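Gdp-l-fucose synthetase (Naegleria fowleri, PDB 6AQZ) probably catalyses the NADPH-dependent epimerisation and reduction of GDP-4-keto-6-deoxy-D-mannose to GDP-L-fucose, as other GDP-L-fucose synthases do. Local coordinates at residues D242-M246 with F316-P320; E258-L262 with A307-R311; H197-N201 with E337-K341; C215-Q219 with I279-F285. All coordinates share one frame; numbering follows the deposited sequence.

Contact 1 of 4, residues D242-M246 with F316-P320; sequences DAARM and FQYTP
R245 and F316 present nearly parallel flat groups to each other, the guanidinium and ring planes only 9° apart. The overlap is displaced: the rim of the F316 ring lies over one guanidinium face, with R245 NH1 3.3 Å from F316 CE1. The edge of the guanidinium does the polar work. R245 NH2 gives an almost straight bond of 2.7 Å to Q317 O, lying in the planes of both groups, and R245 NH1 adds a weak one to the same oxygen. NH2 also closes a salt bridge with D242 OD1, which it meets from above the carboxylate plane. That carboxylate is held from its syn sides by a single residue: T319 OG1 donates to D242 OD1 and T319 N to D242 OD2, each at 2.8 Å. With CG beside its own backbone N (chi1 -70°), D242 leans out of the helix toward the loop. M246 meets the ring of F316 at about a right angle, M246 CG standing 3.4 Å from F316 CZ, while its sulfur makes oblique Met-aromatic contacts with F316 and Y318. Two donors on D242 OD1 probably stabilise its negative charge. The example shows an aspartate of helix 240-253, which follows strand 234-239 of the Rossmann-type domain, bonded through both carboxylate oxygens to the loop whose P320 takes the N-cap position of helix 321-335.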
loop_
_atom_site.group_PDB
_atom_site.type_symbol
_atom_site.label_atom_id
_atom_site.label_comp_id
_atom_site.label_asym_id
_atom_site.label_seq_id
_atom_site.Cartn_x
_atom_site.Cartn_y
_atom_site.Cartn_z
ATOM N N ASP A 242 15.922 25.101 -7.859
ATOM C CA ASP A 242 15.545 24.584 -9.168
ATOM C C ASP A 242 14.345 23.638 -9.068
ATOM O O ASP A 242 13.394 23.743 -9.858
ATOM C CB ASP A 242 16.729 23.869 -9.806
ATOM C CG ASP A 242 17.815 24.796 -10.228
ATOM O OD1 ASP A 242 17.620 26.036 -10.195
ATOM O OD2 ASP A 242 18.873 24.264 -10.621
ATOM N N ALA A 243 14.358 22.729 -8.090
ATOM C CA ALA A 243 13.220 21.827 -7.906
ATOM C C ALA A 243 11.938 22.610 -7.659
ATOM O O ALA A 243 10.864 22.233 -8.152
ATOM C CB ALA A 243 13.475 20.864 -6.744
ATOM N N ALA A 244 12.041 23.713 -6.899
ATOM C CA ALA A 244 10.879 24.553 -6.623
ATOM C C ALA A 244 10.316 25.191 -7.899
ATOM O O ALA A 244 9.095 25.359 -8.025
ATOM C CB ALA A 244 11.250 25.636 -5.595
ATOM N N ARG A 245 11.189 25.618 -8.822
ATOM C CA ARG A 245 10.721 26.172 -10.089
ATOM C C ARG A 245 10.077 25.088 -10.961
ATOM O O ARG A 245 9.033 25.317 -11.591
ATOM C CB ARG A 245 11.879 26.858 -10.826
ATOM C CG ARG A 245 12.355 28.158 -10.175
ATOM C CD ARG A 245 13.312 28.926 -11.077
ATOM N NE ARG A 245 14.589 28.237 -11.192
ATOM C CZ ARG A 245 15.157 27.846 -12.328
ATOM N NH1 ARG A 245 14.562 28.053 -13.501
ATOM N NH2 ARG A 245 16.333 27.234 -12.276
ATOM N N MET A 246 10.683 23.895 -10.995
ATOM C CA MET A 246 10.096 22.773 -11.711
ATOM C C MET A 246 8.759 22.383 -11.103
ATOM O O MET A 246 7.802 22.072 -11.830
ATOM C CB MET A 246 11.052 21.585 -11.679
ATOM C CG MET A 246 12.402 21.928 -12.229
ATOM S SD MET A 246 13.658 20.698 -11.871
ATOM C CE MET A 246 13.368 19.510 -13.174
ATOM N N PHE A 316 13.891 24.909 -19.985
ATOM C CA PHE A 316 14.171 25.112 -18.571
ATOM C C PHE A 316 15.669 25.239 -18.317
ATOM O O PHE A 316 16.468 24.449 -18.826
ATOM C CB PHE A 316 13.593 23.982 -17.733
ATOM C CG PHE A 316 13.783 24.181 -16.264
ATOM C CD1 PHE A 316 12.890 24.961 -15.544
ATOM C CD2 PHE A 316 14.845 23.592 -15.598
ATOM C CE1 PHE A 316 13.046 25.143 -14.174
ATOM C CE2 PHE A 316 14.996 23.761 -14.238
ATOM C CZ PHE A 316 14.104 24.548 -13.522
ATOM N N GLN A 317 16.038 26.226 -17.505
ATOM C CA GLN A 317 17.426 26.540 -17.180
ATOM C C GLN A 317 17.719 26.118 -15.747
ATOM O O GLN A 317 16.994 26.506 -14.820
ATOM C CB GLN A 317 17.705 28.031 -17.357
ATOM C CG GLN A 317 17.520 28.556 -18.772
ATOM C CD GLN A 317 18.656 28.167 -19.706
ATOM O OE1 GLN A 317 19.087 27.012 -19.739
ATOM N NE2 GLN A 317 19.143 29.136 -20.475
ATOM N N TYR A 318 18.730 25.270 -15.578
ATOM C CA TYR A 318 19.202 24.847 -14.265
ATOM C C TYR A 318 20.238 25.836 -13.699
ATOM O O TYR A 318 20.880 26.599 -14.428
ATOM C CB TYR A 318 19.822 23.446 -14.335
ATOM C CG TYR A 318 18.881 22.294 -14.646
ATOM C CD1 TYR A 318 17.984 21.818 -13.692
ATOM C CD2 TYR A 318 18.922 21.649 -15.876
ATOM C CE1 TYR A 318 17.126 20.754 -13.965
ATOM C CE2 TYR A 318 18.070 20.577 -16.159
ATOM C CZ TYR A 318 17.172 20.134 -15.202
ATOM O OH TYR A 318 16.328 19.072 -15.482
ATOM N N THR A 319 20.391 25.807 -12.373
ATOM C CA THR A 319 21.512 26.478 -11.712
ATOM C C THR A 319 22.747 25.587 -11.806
ATOM O O THR A 319 22.664 24.400 -11.481
ATOM C CB THR A 319 21.216 26.750 -10.229
ATOM O OG1 THR A 319 20.018 27.518 -10.078
ATOM C CG2 THR A 319 22.393 27.486 -9.566
ATOM N N PRO A 320 23.888 26.100 -12.270
ATOM C CA PRO A 320 25.112 25.286 -12.267
ATOM C C PRO A 320 25.413 24.750 -10.872
ATOM O O PRO A 320 25.160 25.417 -9.862
ATOM C CB PRO A 320 26.190 26.266 -12.741
ATOM C CG PRO A 320 25.455 27.264 -13.548
ATOM C CD PRO A 320 24.095 27.411 -12.905
#

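Contact 2 of 4, residues E258-L262 with A307-R311; sequences EPIML and AKFLR
I260 and K308 each place their main branch anti to the backbone N (chi1 179° in both), and the two chains therefore run out until they cross obliquely, with I260 CG1 4.0 Å from K308 CG. Beyond that point the lysine bends at chi2 and chi3, bringing its ammonium over the turn before the strand. There K308 NZ donates to P259 O at 3.2 Å, approaching from above the carbonyl plane, and also bonds to Y254 OH. E258 offers K308 its CB, while its carboxylate forms a salt bridge with R170. F309 uses the same extended first torsion to lay its ring beside the strand: the end of I260 arrives at the ring edge, with I260 CD1 3.8 Å from F309 CD2. L262 CD2 comes obliquely to that same ring carbon at 4.2 Å, and M261 O faces F309 CB. The aliphatic part of the lysine and the phenyl group thus cover the side of the strand, while the amine at the end of the lysine finds oxygen partners in P259 and Y254. Helix segment 307-311 crosses strand 260-262 at about a right angle (91°), their short axes approaching to 7.4 Å. The strand pairs in parallel with strand 184-194, and helix 240-253 packs on the phenyl ring through M246 and W249, the latter in a T-shaped pair with F309; F316 makes another.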
loop_
_atom_site.group_PDB
_atom_site.type_symbol
_atom_site.label_atom_id
_atom_site.label_comp_id
_atom_site.label_asym_id
_atom_site.label_seq_id
_atom_site.Cartn_x
_atom_site.Cartn_y
_atom_site.Cartn_z
ATOM N N GLU A 258 0.012 11.078 -14.216
ATOM C CA GLU A 258 1.256 10.322 -14.080
ATOM C C GLU A 258 2.299 11.177 -13.368
ATOM O O GLU A 258 2.433 12.366 -13.678
ATOM C CB GLU A 258 1.812 9.927 -15.449
ATOM C CG GLU A 258 0.831 9.194 -16.324
ATOM C CD GLU A 258 0.410 7.862 -15.732
ATOM O OE1 GLU A 258 1.247 7.208 -15.054
ATOM O OE2 GLU A 258 -0.771 7.488 -15.931
ATOM N N PRO A 259 3.068 10.608 -12.435
ATOM C CA PRO A 259 4.133 11.401 -11.796
ATOM C C PRO A 259 5.142 11.835 -12.837
ATOM O O PRO A 259 5.333 11.171 -13.851
ATOM C CB PRO A 259 4.753 10.435 -10.783
ATOM C CG PRO A 259 4.338 9.056 -11.232
ATOM C CD PRO A 259 3.023 9.215 -11.946
ATOM N N ILE A 260 5.757 12.991 -12.610
ATOM C CA ILE A 260 6.814 13.494 -13.483
ATOM C C ILE A 260 8.074 13.620 -12.646
ATOM O O ILE A 260 8.050 14.214 -11.565
ATOM C CB ILE A 260 6.437 14.833 -14.146
ATOM C CG1 ILE A 260 7.576 15.330 -15.026
ATOM C CG2 ILE A 260 6.071 15.911 -13.125
ATOM C CD1 ILE A 260 7.208 16.592 -15.835
ATOM N N MET A 261 9.166 13.042 -13.131
ATOM C CA MET A 261 10.408 13.142 -12.390
ATOM C C MET A 261 11.049 14.517 -12.471
ATOM O O MET A 261 11.047 15.172 -13.515
ATOM C CB MET A 261 11.369 12.077 -12.840
ATOM C CG MET A 261 10.868 10.878 -12.150
ATOM S SD MET A 261 12.172 9.817 -11.708
ATOM C CE MET A 261 12.038 8.797 -13.188
ATOM N N LEU A 262 11.584 14.949 -11.337
ATOM C CA LEU A 262 12.361 16.182 -11.247
ATOM C C LEU A 262 13.796 15.772 -10.947
ATOM O O LEU A 262 14.123 15.423 -9.810
ATOM C CB LEU A 262 11.801 17.083 -10.159
ATOM C CG LEU A 262 10.298 17.398 -10.139
ATOM C CD1 LEU A 262 9.980 18.468 -9.069
ATOM C CD2 LEU A 262 9.795 17.818 -11.504
ATOM N N ALA A 307 13.645 12.590 -19.074
ATOM C CA ALA A 307 13.154 12.756 -20.437
ATOM C C ALA A 307 11.809 13.466 -20.466
ATOM O O ALA A 307 11.547 14.262 -21.372
ATOM C CB ALA A 307 13.053 11.400 -21.138
ATOM N N LYS A 308 10.929 13.174 -19.507
ATOM C CA LYS A 308 9.585 13.742 -19.584
ATOM C C LYS A 308 9.607 15.264 -19.387
ATOM O O LYS A 308 9.024 16.018 -20.178
ATOM C CB LYS A 308 8.661 13.062 -18.577
ATOM C CG LYS A 308 7.275 13.653 -18.631
ATOM C CD LYS A 308 6.203 12.604 -18.524
ATOM C CE LYS A 308 6.007 12.142 -17.113
ATOM N NZ LYS A 308 4.814 11.278 -16.997
ATOM N N PHE A 309 10.273 15.730 -18.334
ATOM C CA PHE A 309 10.358 17.160 -18.086
ATOM C C PHE A 309 11.145 17.858 -19.188
ATOM O O PHE A 309 10.777 18.952 -19.635
ATOM C CB PHE A 309 11.001 17.409 -16.708
ATOM C CG PHE A 309 10.939 18.825 -16.273
ATOM C CD1 PHE A 309 11.905 19.731 -16.683
ATOM C CD2 PHE A 309 9.890 19.273 -15.488
ATOM C CE1 PHE A 309 11.850 21.063 -16.281
ATOM C CE2 PHE A 309 9.823 20.612 -15.086
ATOM C CZ PHE A 309 10.807 21.505 -15.487
ATOM N N LEU A 310 12.213 17.217 -19.669
ATOM C CA LEU A 310 12.989 17.802 -20.755
ATOM C C LEU A 310 12.151 17.918 -22.025
ATOM O O LEU A 310 12.283 18.879 -22.783
ATOM C CB LEU A 310 14.238 16.959 -20.995
ATOM C CG LEU A 310 15.060 17.413 -22.191
ATOM C CD1 LEU A 310 15.800 18.691 -21.829
ATOM C CD2 LEU A 310 16.009 16.321 -22.606
ATOM N N ARG A 311 11.287 16.942 -22.277
ATOM C CA ARG A 311 10.409 17.009 -23.437
ATOM C C ARG A 311 9.270 18.002 -23.216
ATOM O O ARG A 311 8.856 18.689 -24.156
ATOM C CB ARG A 311 9.895 15.602 -23.772
ATOM C CG ARG A 311 8.620 15.551 -24.584
ATOM C CD ARG A 311 8.208 14.102 -24.954
ATOM N NE ARG A 311 7.689 13.340 -23.811
ATOM C CZ ARG A 311 6.458 13.485 -23.325
ATOM N NH1 ARG A 311 5.622 14.367 -23.868
ATOM N NH2 ARG A 311 6.053 12.753 -22.299
#

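Contact 3 of 4, residues H197-N201 with E337-K341; sequences HDNFN and ETARK. With NAP (NADP nicotinamide-adenine-dinucleotide phosphate), chain G.
This is a polar contact of two irregular segments: the extreme C-terminus, through R340 and K341, is fastened to the loop that follows strand 184-194, beside the bound cofactor. Its backbone core is the 2.7 Å bond from F200 N to R340 O, and a water adds a second tie between D198 O and R340 N. R340 then reaches past the loop, bent at chi3 (66°). R340 NH1 donates to H197 O at 3.1 Å in the carbonyl plane, and also to O2A of NADP at 3.0 Å along the guanidinium edge. R340 NH2 takes O1A at 3.1 Å, making a two-pronged grip on one phosphate, while N199 CB rests over the guanidinium face, 3.8 Å from NH2. The loop is itself braced by an Asx turn, in which N199 OD1 accepts from N201 N. Further on, N201 ND2 points almost in its amide plane at K341 OXT, 2.8 Å away; N201 OD1 bonds to A204 N. The lysine ammonium curls back to A339 O and Y336 O, so both charged groups of the last residue have partners. F200 stacks on F332 of helix 321-335. The positive charge of R340 probably offsets the negative charge of the cofactor's pyrophosphate. NADP is also bonded by the backbone amides of L35 and F36, within the glycine-rich turn, as in Rossmann-type dinucleotide sites, completed here by the chain's end.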
loop_
_atom_site.group_PDB
_atom_site.type_symbol
_atom_site.label_atom_id
_atom_site.label_comp_id
_atom_site.label_asym_id
_atom_site.label_seq_id
_atom_site.Cartn_x
_atom_site.Cartn_y
_atom_site.Cartn_z
ATOM N N HIS A 197 18.006 25.375 4.510
ATOM C CA HIS A 197 16.982 24.841 5.407
ATOM C C HIS A 197 16.891 23.319 5.373
ATOM O O HIS A 197 15.903 22.756 5.839
ATOM C CB HIS A 197 15.618 25.457 5.108
ATOM C CG HIS A 197 15.585 26.939 5.292
ATOM N ND1 HIS A 197 15.459 27.531 6.529
ATOM C CD2 HIS A 197 15.659 27.950 4.393
ATOM C CE1 HIS A 197 15.451 28.845 6.384
ATOM N NE2 HIS A 197 15.568 29.125 5.098
ATOM N N ASP A 198 17.939 22.659 4.885
ATOM C CA ASP A 198 18.075 21.214 4.894
ATOM C C ASP A 198 18.289 20.712 6.317
ATOM O O ASP A 198 18.320 21.482 7.279
ATOM C CB ASP A 198 19.241 20.803 4.005
ATOM C CG ASP A 198 19.057 19.432 3.383
ATOM O OD1 ASP A 198 18.278 18.625 3.933
ATOM O OD2 ASP A 198 19.724 19.168 2.358
ATOM N N ASN A 199 18.388 19.394 6.457
ATOM C CA ASN A 199 18.747 18.758 7.720
ATOM C C ASN A 199 20.227 18.400 7.654
ATOM O O ASN A 199 20.613 17.478 6.932
ATOM C CB ASN A 199 17.889 17.523 7.985
ATOM C CG ASN A 199 18.218 16.874 9.308
ATOM O OD1 ASN A 199 19.099 17.339 10.045
ATOM N ND2 ASN A 199 17.500 15.823 9.642
ATOM N N PHE A 200 21.057 19.120 8.413
ATOM C CA PHE A 200 22.499 18.966 8.310
ATOM C C PHE A 200 23.099 18.067 9.382
ATOM O O PHE A 200 24.319 18.082 9.568
ATOM C CB PHE A 200 23.164 20.332 8.354
ATOM C CG PHE A 200 22.797 21.204 7.209
ATOM C CD1 PHE A 200 23.530 21.177 6.047
ATOM C CD2 PHE A 200 21.711 22.056 7.297
ATOM C CE1 PHE A 200 23.190 22.001 4.990
ATOM C CE2 PHE A 200 21.366 22.879 6.250
ATOM C CZ PHE A 200 22.111 22.859 5.097
ATOM N N ASN A 201 22.282 17.293 10.086
ATOM C CA ASN A 201 22.799 16.318 11.034
ATOM C C ASN A 201 23.599 15.264 10.284
ATOM O O ASN A 201 23.067 14.605 9.386
ATOM C CB ASN A 201 21.626 15.672 11.779
ATOM C CG ASN A 201 22.075 14.677 12.844
ATOM O OD1 ASN A 201 22.272 13.495 12.556
ATOM N ND2 ASN A 201 22.192 15.141 14.084
ATOM N N GLU A 337 23.505 28.875 13.390
ATOM C CA GLU A 337 22.873 28.731 14.698
ATOM C C GLU A 337 21.451 28.188 14.590
ATOM O O GLU A 337 21.045 27.341 15.396
ATOM C CB GLU A 337 22.867 30.068 15.438
ATOM C CG GLU A 337 22.178 29.997 16.793
ATOM C CD GLU A 337 21.965 31.361 17.428
ATOM O OE1 GLU A 337 22.649 32.319 17.020
ATOM O OE2 GLU A 337 21.104 31.477 18.326
ATOM N N THR A 338 20.691 28.633 13.589
ATOM C CA THR A 338 19.302 28.220 13.448
ATOM C C THR A 338 19.141 27.057 12.493
ATOM O O THR A 338 18.005 26.670 12.208
ATOM C CB THR A 338 18.408 29.372 12.965
ATOM O OG1 THR A 338 18.885 29.859 11.708
ATOM C CG2 THR A 338 18.349 30.491 13.987
ATOM N N ALA A 339 20.236 26.527 11.958
ATOM C CA ALA A 339 20.126 25.458 10.986
ATOM C C ALA A 339 19.829 24.137 11.688
ATOM O O ALA A 339 20.302 23.878 12.804
ATOM C CB ALA A 339 21.395 25.360 10.142
ATOM N N ARG A 340 19.047 23.298 11.004
ATOM C CA ARG A 340 18.685 21.957 11.462
ATOM C C ARG A 340 19.926 21.080 11.519
ATOM O O ARG A 340 20.558 20.808 10.493
ATOM C CB ARG A 340 17.645 21.363 10.504
ATOM C CG ARG A 340 16.283 22.029 10.608
ATOM C CD ARG A 340 15.369 21.683 9.461
ATOM N NE ARG A 340 14.971 20.271 9.402
ATOM C CZ ARG A 340 14.547 19.669 8.283
ATOM N NH1 ARG A 340 14.489 20.356 7.144
ATOM N NH2 ARG A 340 14.192 18.386 8.295
ATOM N N LYS A 341 20.315 20.684 12.719
ATOM C CA LYS A 341 21.481 19.819 12.869
ATOM C C LYS A 341 21.226 18.760 13.935
ATOM O O LYS A 341 20.136 18.732 14.501
ATOM C CB LYS A 341 22.733 20.636 13.189
ATOM C CG LYS A 341 22.519 21.845 14.089
ATOM C CD LYS A 341 23.821 22.663 14.193
ATOM C CE LYS A 341 23.571 24.024 14.786
ATOM N NZ LYS A 341 22.450 24.764 14.176
ATOM O OXT LYS A 341 22.086 17.937 14.263
HETATM P PA NAP G . 12.004 17.935 5.349
HETATM O O1A NAP G . 12.340 16.863 6.342
HETATM O O2A NAP G . 13.010 18.982 4.949
HETATM O O5B NAP G . 10.636 18.748 5.794
HETATM C C5B NAP G . 9.598 17.831 5.792
HETATM C C4B NAP G . 8.310 18.627 6.137
HETATM O O4B NAP G . 7.252 17.742 6.585
HETATM C C3B NAP G . 8.572 19.718 7.253
HETATM O O3B NAP G . 7.821 20.870 6.979
HETATM C C2B NAP G . 7.912 19.069 8.477
HETATM O O2B NAP G . 7.354 19.939 9.322
HETATM C C1B NAP G . 6.694 18.380 7.727
HETATM N N9A NAP G . 6.037 17.380 8.562
HETATM C C8A NAP G . 6.537 16.155 8.954
HETATM N N7A NAP G . 5.677 15.452 9.726
HETATM C C5A NAP G . 4.573 16.281 9.843
HETATM C C6A NAP G . 3.367 16.115 10.517
HETATM N N6A NAP G . 3.114 14.941 11.226
HETATM N N1A NAP G . 2.402 17.067 10.473
HETATM C C2A NAP G . 2.732 18.173 9.742
HETATM N N3A NAP G . 3.851 18.479 9.053
HETATM C C4A NAP G . 4.772 17.488 9.117
HETATM O O3 NAP G . 11.590 16.972 4.050
HETATM P PN NAP G . 11.939 17.618 2.638
HETATM O O1N NAP G . 11.358 18.964 2.429
HETATM O O2N NAP G . 13.308 17.229 2.126
HETATM O O5D NAP G . 10.974 16.667 1.531
HETATM C C5D NAP G . 9.647 17.012 1.541
HETATM C C4D NAP G . 9.039 16.145 0.462
HETATM O O4D NAP G . 10.029 15.969 -0.567
HETATM C C3D NAP G . 8.775 14.693 1.086
HETATM O O3D NAP G . 7.556 14.212 0.633
HETATM C C2D NAP G . 9.963 13.864 0.550
HETATM O O2D NAP G . 9.657 12.553 0.271
HETATM C C1D NAP G . 10.220 14.580 -0.808
HETATM N N1N NAP G . 11.595 14.275 -1.300
HETATM C C2N NAP G . 12.737 14.835 -0.722
HETATM C C3N NAP G . 13.991 14.497 -1.187
HETATM C C7N NAP G . 15.205 15.097 -0.546
HETATM O O7N NAP G . 16.362 14.765 -0.856
HETATM N N7N NAP G . 15.042 16.066 0.450
HETATM C C4N NAP G . 14.196 13.538 -2.296
HETATM C C5N NAP G . 12.921 12.979 -2.840
HETATM C C6N NAP G . 11.730 13.345 -2.363
HETATM P P2B NAP G . 8.433 20.585 10.686
HETATM O O1X NAP G . 9.393 21.397 9.873
HETATM O O2X NAP G . 7.386 21.355 11.495
HETATM O O3X NAP G . 8.933 19.290 11.255
HETATM O O HOH W 1 18.029 23.989 8.453
#

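Contact 4 of 4, residues C215-Q219 with I279-F285; sequences CYKAQ and IKDAFNF
F283 O is the polar atom on which this helix pair converges, gripped by Q219 both directly and through a water. Q219 NE2 donates to it at 3.0 Å, coming from 45° above the carbonyl plane; the water donates to F283 O at 3.1 Å and to Q219 OE1 at 2.8 Å. The glutamine gets there by stretching out fully, its CG anti to the backbone N (chi1 -176°), and both halves of its amide are used. Beneath this bridge the contact is apolar. C215 drives its thiol between two phenyl groups, SG lying obliquely 4.6 Å from the centroid of the F283 ring and 4.8 Å from that of F285. Y216 crosses F283 at about a right angle: the edge of the tyrosine ring meets F283 CE1, 4.0 Å from Y216 CD2, while the Y216 backbone covers one face of the phenyl ring. F285 reaches the helix further along, its CE1 3.7 Å from A218 CB. N284, with positive phi, turns the chain out of the helix and lets F285 fold toward helix 207-221, with the C215 sulfur between its ring and that of F283. The axes of 215-219 and 279-283 cross at -48°, 10.5 Å apart at closest approach. Helix 321-335 packs on F283 through V329, F332 and L333; F225 of strand 225-228, the partner of strand 289-292 in a small parallel sheet, meets C215 and F285.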
loop_
_atom_site.group_PDB
_atom_site.type_symbol
_atom_site.label_atom_id
_atom_site.label_comp_id
_atom_site.label_asym_id
_atom_site.label_seq_id
_atom_site.Cartn_x
_atom_site.Cartn_y
_atom_site.Cartn_z
ATOM N N CYS A 215 32.360 19.244 6.722
ATOM C CA CYS A 215 33.414 20.145 6.284
ATOM C C CYS A 215 33.499 21.347 7.222
ATOM O O CYS A 215 34.598 21.831 7.536
ATOM C CB CYS A 215 33.173 20.573 4.835
ATOM S SG CYS A 215 34.566 21.464 4.065
ATOM N N TYR A 216 32.340 21.858 7.647
ATOM C CA TYR A 216 32.293 22.946 8.612
ATOM C C TYR A 216 32.996 22.573 9.915
ATOM O O TYR A 216 33.768 23.371 10.455
ATOM C CB TYR A 216 30.837 23.331 8.869
ATOM C CG TYR A 216 30.645 24.449 9.886
ATOM C CD1 TYR A 216 30.552 24.156 11.248
ATOM C CD2 TYR A 216 30.521 25.782 9.491
ATOM C CE1 TYR A 216 30.360 25.163 12.186
ATOM C CE2 TYR A 216 30.331 26.789 10.422
ATOM C CZ TYR A 216 30.253 26.477 11.769
ATOM O OH TYR A 216 30.066 27.480 12.700
ATOM N N LYS A 217 32.754 21.359 10.430
ATOM C CA LYS A 217 33.412 20.932 11.664
ATOM C C LYS A 217 34.924 20.832 11.482
ATOM O O LYS A 217 35.695 21.233 12.365
ATOM C CB LYS A 217 32.833 19.595 12.141
ATOM C CG LYS A 217 31.389 19.635 12.693
ATOM C CD LYS A 217 30.836 18.199 12.954
ATOM C CE LYS A 217 29.345 18.193 13.332
ATOM N NZ LYS A 217 28.862 16.873 13.862
ATOM N N ALA A 218 35.358 20.333 10.326
ATOM C CA ALA A 218 36.775 20.182 10.041
ATOM C C ALA A 218 37.484 21.528 9.978
ATOM O O ALA A 218 38.627 21.659 10.434
ATOM C CB ALA A 218 36.954 19.425 8.729
ATOM N N GLN A 219 36.815 22.545 9.434
ATOM C CA GLN A 219 37.428 23.864 9.338
ATOM C C GLN A 219 37.535 24.524 10.714
ATOM O O GLN A 219 38.568 25.111 11.058
ATOM C CB GLN A 219 36.603 24.731 8.376
ATOM C CG GLN A 219 37.212 26.110 8.127
ATOM C CD GLN A 219 36.549 26.838 6.963
ATOM O OE1 GLN A 219 35.328 27.074 6.954
ATOM N NE2 GLN A 219 37.358 27.208 5.973
ATOM N N ILE A 279 32.283 21.135 -2.251
ATOM C CA ILE A 279 32.004 21.581 -0.896
ATOM C C ILE A 279 33.277 22.081 -0.250
ATOM O O ILE A 279 33.290 23.133 0.399
ATOM C CB ILE A 279 31.374 20.435 -0.089
ATOM C CG1 ILE A 279 29.962 20.132 -0.616
ATOM C CG2 ILE A 279 31.406 20.754 1.406
ATOM C CD1 ILE A 279 29.312 18.926 0.045
ATOM N N LYS A 280 34.373 21.344 -0.443
ATOM C CA LYS A 280 35.653 21.760 0.104
ATOM C C LYS A 280 36.010 23.159 -0.387
ATOM O O LYS A 280 36.272 24.058 0.420
ATOM C CB LYS A 280 36.735 20.744 -0.275
ATOM C CG LYS A 280 38.124 21.180 0.155
ATOM C CD LYS A 280 39.225 20.227 -0.289
ATOM C CE LYS A 280 40.572 20.930 -0.155
ATOM N NZ LYS A 280 41.692 19.976 -0.003
ATOM N N ASP A 281 35.941 23.382 -1.707
ATOM C CA ASP A 281 36.353 24.659 -2.273
ATOM C C ASP A 281 35.344 25.776 -2.061
ATOM O O ASP A 281 35.690 26.938 -2.306
ATOM C CB ASP A 281 36.595 24.520 -3.777
ATOM C CG ASP A 281 37.719 23.579 -4.104
ATOM O OD1 ASP A 281 38.694 23.523 -3.322
ATOM O OD2 ASP A 281 37.626 22.899 -5.147
ATOM N N ALA A 282 34.170 25.492 -1.494
ATOM C CA ALA A 282 33.193 26.546 -1.250
ATOM C C ALA A 282 33.281 27.055 0.178
ATOM O O ALA A 282 32.971 28.221 0.437
ATOM C CB ALA A 282 31.766 26.050 -1.515
ATOM N N PHE A 283 33.748 26.209 1.089
ATOM C CA PHE A 283 34.109 26.633 2.425
ATOM C C PHE A 283 35.492 27.263 2.470
ATOM O O PHE A 283 35.828 27.888 3.482
ATOM C CB PHE A 283 34.076 25.434 3.368
ATOM C CG PHE A 283 32.733 25.164 3.965
ATOM C CD1 PHE A 283 32.252 25.945 5.001
ATOM C CD2 PHE A 283 31.949 24.112 3.497
ATOM C CE1 PHE A 283 31.017 25.680 5.564
ATOM C CE2 PHE A 283 30.715 23.850 4.048
ATOM C CZ PHE A 283 30.245 24.635 5.083
ATOM N N ASN A 284 36.253 27.161 1.371
ATOM C CA ASN A 284 37.675 27.502 1.336
ATOM C C ASN A 284 38.448 26.687 2.367
ATOM O O ASN A 284 39.340 27.194 3.053
ATOM C CB ASN A 284 37.904 29.002 1.525
ATOM C CG ASN A 284 37.378 29.815 0.362
ATOM O OD1 ASN A 284 37.576 29.457 -0.804
ATOM N ND2 ASN A 284 36.694 30.905 0.670
ATOM N N PHE A 285 38.080 25.414 2.494
ATOM C CA PHE A 285 38.775 24.520 3.406
ATOM C C PHE A 285 40.129 24.121 2.828
ATOM O O PHE A 285 40.203 23.582 1.718
ATOM C CB PHE A 285 37.916 23.293 3.680
ATOM C CG PHE A 285 38.554 22.293 4.591
ATOM C CD1 PHE A 285 38.669 22.549 5.951
ATOM C CD2 PHE A 285 38.995 21.074 4.100
ATOM C CE1 PHE A 285 39.243 21.620 6.796
ATOM C CE2 PHE A 285 39.569 20.139 4.938
ATOM C CZ PHE A 285 39.691 20.407 6.289
HETATM O O HOH W 2 34.462 29.460 5.744
#

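How the contacts relate
Contact 3 spans the longest loop, from 197-201 to the C-terminus, and the other three are nested within it; contact 2 is nested again inside contact 1, whereas contact 4 crosses both. Contacts 1 and 2 form one continuous packing region, their centres 13 Å apart and joined where M246 and F316 touch F309; strand 260-262 is the next regular element after helix 240-253. Contacts 3 and 4 lie together elsewhere, centres 16 Å apart without touching, and share helix 321-335 as a neighbour. Contacts 2 and 3 sit on opposite sides of the chain's centre. In contacts 1 to 3 late segments return to the Rossmann-type part, contact 3 reaching the cofactor itself, while contact 4 lies at the periphery.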